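Local coordinates for flower-specific gamma-thionin-like protein/acidic protein (Solanum lycopersicum, PDB 4UJ0), which is a plant defensin that binds phosphatidylinositol (4,5)-bisphosphate through a dimeric cationic grip to mediate cell lysis, at residues L15-C26 with G34-C45. Residues are numbered along the deposited sequence; the frame is centred on the assembly and turned at random.
Sequences LCFMDSSCRKYC and GHCSKLQRKCLC
Three disulfides tie helix 19-28 and the loop before it to the hairpin: Cys16 to Cys36, Cys22 to Cys43, Cys26 to Cys45. The two bridges from the helix lie against each other, Cys26 SG 3.5 Å from Cys43 SG. Gly34 runs close against the helix, its CA 4.1 Å from Cys26 SG. The pattern is the cysteine-stabilised alpha-beta motif of plant defensins: Cys22 and Cys26, one turn apart, bond to Cys43 and Cys45 of a single strand, the central one of the sheet.

At the start of the helix, Asp19 OD1 accepts a hydrogen bond from Cys36 N at 2.8 Å, the donor lying above the carboxylate plane. The Asp19 carboxylate is also flanked by His35 CB. Before the helix, Cys16 N donates to Arg41 O (2.8 Å), pinning the loop to the hairpin turn. Arg41 bends at chi2 (-65°) to bring its guanidinium against Phe17, Arg41 NE lying 3.4 Å from Phe17 CE1, with the two planes 36° apart; Lys38 O lies over the opposite face. Cys16 O is buried here without a polar partner.

Farther out, two waters link Arg23 to Gly34: one accepts a hydrogen bond from Arg23 NH2 and lies very close to Gly34 O, the other accepts from Gly34 N and, weakly, from Arg23 NE. Within the turn, Lys42 N donates to Ser37 OG.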
loop_
_atom_site.group_PDB
_atom_site.type_symbol
_atom_site.label_atom_id
_atom_site.label_comp_id
_atom_site.label_asym_id
_atom_site.label_seq_id
_atom_site.Cartn_x
_atom_site.Cartn_y
_atom_site.Cartn_z
ATOM N N LEU A 15 4.216 -11.056 3.208
ATOM C CA LEU A 15 4.670 -10.029 4.129
ATOM C C LEU A 15 5.277 -8.843 3.401
ATOM O O LEU A 15 6.021 -9.013 2.433
ATOM C CB LEU A 15 5.722 -10.616 5.064
ATOM C CG LEU A 15 5.190 -11.675 6.034
ATOM C CD1 LEU A 15 6.315 -12.208 6.905
ATOM C CD2 LEU A 15 4.064 -11.123 6.898
ATOM N N CYS A 16 4.986 -7.647 3.909
ATOM C CA CYS A 16 5.448 -6.410 3.292
ATOM C C CYS A 16 6.712 -5.854 3.958
ATOM O O CYS A 16 6.673 -5.343 5.084
ATOM C CB CYS A 16 4.340 -5.356 3.347
ATOM S SG CYS A 16 4.571 -3.981 2.195
ATOM N N PHE A 17 7.828 -5.928 3.246
ATOM C CA PHE A 17 9.090 -5.379 3.732
ATOM C C PHE A 17 9.559 -4.218 2.866
ATOM O O PHE A 17 10.161 -3.282 3.381
ATOM C CB PHE A 17 10.190 -6.455 3.794
ATOM C CG PHE A 17 9.932 -7.515 4.819
ATOM C CD1 PHE A 17 10.280 -7.312 6.151
ATOM C CD2 PHE A 17 9.359 -8.721 4.450
ATOM C CE1 PHE A 17 10.053 -8.303 7.092
ATOM C CE2 PHE A 17 9.130 -9.714 5.386
ATOM C CZ PHE A 17 9.465 -9.504 6.706
ATOM N N MET A 18 9.291 -4.267 1.559
ATOM C CA MET A 18 9.754 -3.216 0.652
ATOM C C MET A 18 8.603 -2.323 0.197
ATOM O O MET A 18 7.684 -2.756 -0.515
ATOM C CB MET A 18 10.434 -3.817 -0.580
ATOM C CG MET A 18 11.670 -4.629 -0.274
ATOM S SD MET A 18 12.239 -5.513 -1.741
ATOM C CE MET A 18 13.594 -6.450 -1.040
ATOM N N ASP A 19 8.648 -1.063 0.611
ATOM C CA ASP A 19 7.615 -0.116 0.206
ATOM C C ASP A 19 7.420 -0.093 -1.307
ATOM O O ASP A 19 6.289 0.022 -1.798
ATOM C CB ASP A 19 7.980 1.301 0.641
ATOM C CG ASP A 19 7.768 1.541 2.119
ATOM O OD1 ASP A 19 7.276 0.642 2.823
ATOM O OD2 ASP A 19 8.074 2.664 2.571
ATOM N N SER A 20 8.531 -0.163 -2.044
ATOM C CA SER A 20 8.496 0.010 -3.496
ATOM C C SER A 20 7.634 -1.051 -4.168
ATOM O O SER A 20 6.947 -0.772 -5.151
ATOM C CB SER A 20 9.914 0.011 -4.093
ATOM O OG SER A 20 10.669 -1.111 -3.664
ATOM N N SER A 21 7.657 -2.258 -3.625
ATOM C CA SER A 21 6.873 -3.364 -4.163
ATOM C C SER A 21 5.386 -3.134 -3.859
ATOM O O SER A 21 4.531 -3.260 -4.730
ATOM C CB SER A 21 7.363 -4.669 -3.552
ATOM O OG SER A 21 6.561 -5.755 -3.961
ATOM N N CYS A 22 5.096 -2.787 -2.615
ATOM C CA CYS A 22 3.733 -2.466 -2.199
ATOM C C CYS A 22 3.162 -1.339 -3.084
ATOM O O CYS A 22 2.026 -1.406 -3.567
ATOM C CB CYS A 22 3.752 -2.032 -0.726
ATOM S SG CYS A 22 2.191 -1.378 -0.072
ATOM N N ARG A 23 3.939 -0.287 -3.262
ATOM C CA ARG A 23 3.504 0.851 -4.060
ATOM C C ARG A 23 3.042 0.380 -5.450
ATOM O O ARG A 23 2.008 0.839 -5.960
ATOM C CB ARG A 23 4.642 1.862 -4.176
ATOM C CG ARG A 23 4.297 3.147 -4.906
ATOM C CD ARG A 23 5.517 4.037 -5.034
ATOM N NE ARG A 23 6.283 4.084 -3.786
ATOM C CZ ARG A 23 7.604 3.912 -3.688
ATOM N NH1 ARG A 23 8.356 3.680 -4.762
ATOM N NH2 ARG A 23 8.188 3.977 -2.495
ATOM N N LYS A 24 3.794 -0.541 -6.057
ATOM C CA LYS A 24 3.491 -0.996 -7.407
ATOM C C LYS A 24 2.138 -1.695 -7.446
ATOM O O LYS A 24 1.310 -1.407 -8.306
ATOM C CB LYS A 24 4.571 -1.957 -7.915
ATOM C CG LYS A 24 4.403 -2.318 -9.386
ATOM C CD LYS A 24 5.410 -3.371 -9.852
ATOM C CE LYS A 24 5.243 -4.676 -9.089
ATOM N NZ LYS A 24 3.843 -5.207 -9.136
ATOM N N TYR A 25 1.922 -2.612 -6.512
ATOM C CA TYR A 25 0.631 -3.292 -6.402
ATOM C C TYR A 25 -0.493 -2.278 -6.164
ATOM O O TYR A 25 -1.558 -2.353 -6.785
ATOM C CB TYR A 25 0.646 -4.336 -5.272
ATOM C CG TYR A 25 1.346 -5.638 -5.617
ATOM C CD1 TYR A 25 2.711 -5.799 -5.391
ATOM C CD2 TYR A 25 0.649 -6.695 -6.165
ATOM C CE1 TYR A 25 3.346 -6.962 -5.706
ATOM C CE2 TYR A 25 1.273 -7.881 -6.466
ATOM C CZ TYR A 25 2.629 -8.010 -6.238
ATOM O OH TYR A 25 3.276 -9.167 -6.551
ATOM N N CYS A 26 -0.259 -1.322 -5.275
ATOM C CA CYS A 26 -1.307 -0.370 -4.926
ATOM C C CYS A 26 -1.720 0.511 -6.091
ATOM O O CYS A 26 -2.912 0.787 -6.298
ATOM C CB CYS A 26 -0.880 0.471 -3.728
ATOM S SG CYS A 26 -0.825 -0.478 -2.246
ATOM N N GLY A 34 1.616 3.598 -1.907
ATOM C CA GLY A 34 1.478 2.581 -0.883
ATOM C C GLY A 34 2.776 2.397 -0.117
ATOM O O GLY A 34 3.862 2.747 -0.578
ATOM N N HIS A 35 2.663 1.848 1.076
ATOM C CA HIS A 35 3.836 1.587 1.892
ATOM C C HIS A 35 3.546 0.432 2.836
ATOM O O HIS A 35 2.383 0.132 3.142
ATOM C CB HIS A 35 4.206 2.836 2.695
ATOM C CG HIS A 35 3.147 3.239 3.673
ATOM N ND1 HIS A 35 2.080 4.043 3.332
ATOM C CD2 HIS A 35 2.974 2.912 4.976
ATOM C CE1 HIS A 35 1.304 4.213 4.391
ATOM N NE2 HIS A 35 1.819 3.525 5.393
ATOM N N CYS A 36 4.610 -0.224 3.281
ATOM C CA CYS A 36 4.501 -1.292 4.260
ATOM C C CYS A 36 4.285 -0.702 5.631
ATOM O O CYS A 36 4.926 0.290 6.000
ATOM C CB CYS A 36 5.781 -2.123 4.297
ATOM S SG CYS A 36 6.204 -2.883 2.726
ATOM N N SER A 37 3.387 -1.310 6.393
ATOM C CA SER A 37 3.332 -1.020 7.812
ATOM C C SER A 37 4.506 -1.772 8.444
ATOM O O SER A 37 4.572 -2.991 8.367
ATOM C CB SER A 37 1.981 -1.423 8.415
ATOM O OG SER A 37 1.734 -2.808 8.337
ATOM N N LYS A 38 5.465 -1.038 9.008
ATOM C CA LYS A 38 6.636 -1.668 9.622
ATOM C C LYS A 38 6.170 -2.554 10.766
ATOM O O LYS A 38 6.863 -3.481 11.183
ATOM C CB LYS A 38 7.615 -0.613 10.138
ATOM C CG LYS A 38 8.219 0.252 9.050
ATOM C CD LYS A 38 9.439 1.004 9.548
ATOM C CE LYS A 38 9.992 1.939 8.482
ATOM N NZ LYS A 38 9.063 3.073 8.169
ATOM N N LEU A 39 4.959 -2.266 11.227
ATOM C CA LEU A 39 4.360 -2.904 12.388
ATOM C C LEU A 39 3.935 -4.337 12.087
ATOM O O LEU A 39 4.501 -5.301 12.610
ATOM C CB LEU A 39 3.121 -2.099 12.800
ATOM C CG LEU A 39 3.243 -0.572 12.691
ATOM C CD1 LEU A 39 1.941 0.115 13.089
ATOM C CD2 LEU A 39 4.400 -0.074 13.548
ATOM N N GLN A 40 2.933 -4.442 11.222
ATOM C CA GLN A 40 2.213 -5.674 10.950
ATOM C C GLN A 40 2.692 -6.247 9.614
ATOM O O GLN A 40 2.250 -7.311 9.183
ATOM C CB GLN A 40 0.712 -5.349 10.882
ATOM C CG GLN A 40 -0.246 -6.523 11.096
ATOM C CD GLN A 40 -1.722 -6.099 11.048
ATOM O OE1 GLN A 40 -2.048 -4.938 10.765
ATOM N NE2 GLN A 40 -2.618 -7.048 11.321
ATOM N N ARG A 41 3.594 -5.529 8.951
ATOM C CA ARG A 41 4.122 -5.971 7.667
ATOM C C ARG A 41 3.015 -6.198 6.635
ATOM O O ARG A 41 3.055 -7.173 5.880
ATOM C CB ARG A 41 4.928 -7.258 7.839
ATOM C CG ARG A 41 6.159 -7.153 8.743
ATOM C CD ARG A 41 7.192 -6.235 8.142
ATOM N NE ARG A 41 8.374 -6.076 8.978
ATOM C CZ ARG A 41 9.205 -5.041 8.897
ATOM N NH1 ARG A 41 8.988 -4.070 8.018
ATOM N NH2 ARG A 41 10.251 -4.975 9.697
ATOM N N LYS A 42 2.030 -5.304 6.620
ATOM C CA LYS A 42 0.990 -5.307 5.592
ATOM C C LYS A 42 1.308 -4.225 4.584
ATOM O O LYS A 42 1.887 -3.195 4.928
ATOM C CB LYS A 42 -0.395 -5.056 6.208
ATOM C CG LYS A 42 -0.994 -6.278 6.907
ATOM C CD LYS A 42 -1.049 -7.454 5.951
ATOM C CE LYS A 42 -2.014 -8.532 6.392
ATOM N NZ LYS A 42 -2.188 -9.556 5.313
ATOM N N CYS A 43 0.921 -4.450 3.332
ATOM C CA CYS A 43 0.964 -3.399 2.317
ATOM C C CYS A 43 -0.286 -2.524 2.444
ATOM O O CYS A 43 -1.417 -3.020 2.350
ATOM C CB CYS A 43 1.049 -4.016 0.927
ATOM S SG CYS A 43 0.880 -2.890 -0.443
ATOM N N LEU A 44 -0.065 -1.232 2.687
ATOM C CA LEU A 44 -1.147 -0.256 2.875
ATOM C C LEU A 44 -1.170 0.684 1.689
ATOM O O LEU A 44 -0.199 1.384 1.431
ATOM C CB LEU A 44 -0.933 0.554 4.159
ATOM C CG LEU A 44 -0.874 -0.299 5.428
ATOM C CD1 LEU A 44 -0.709 0.574 6.679
ATOM C CD2 LEU A 44 -2.125 -1.156 5.524
ATOM N N CYS A 45 -2.277 0.678 0.960
ATOM C CA CYS A 45 -2.412 1.535 -0.209
ATOM C C CYS A 45 -2.951 2.888 0.208
ATOM O O CYS A 45 -3.781 2.965 1.105
ATOM C CB CYS A 45 -3.355 0.898 -1.219
ATOM S SG CYS A 45 -2.820 -0.719 -1.844
HETATM O O HOH W 1 3.741 5.672 -2.174
HETATM O O HOH W 2 5.991 4.064 -0.682
#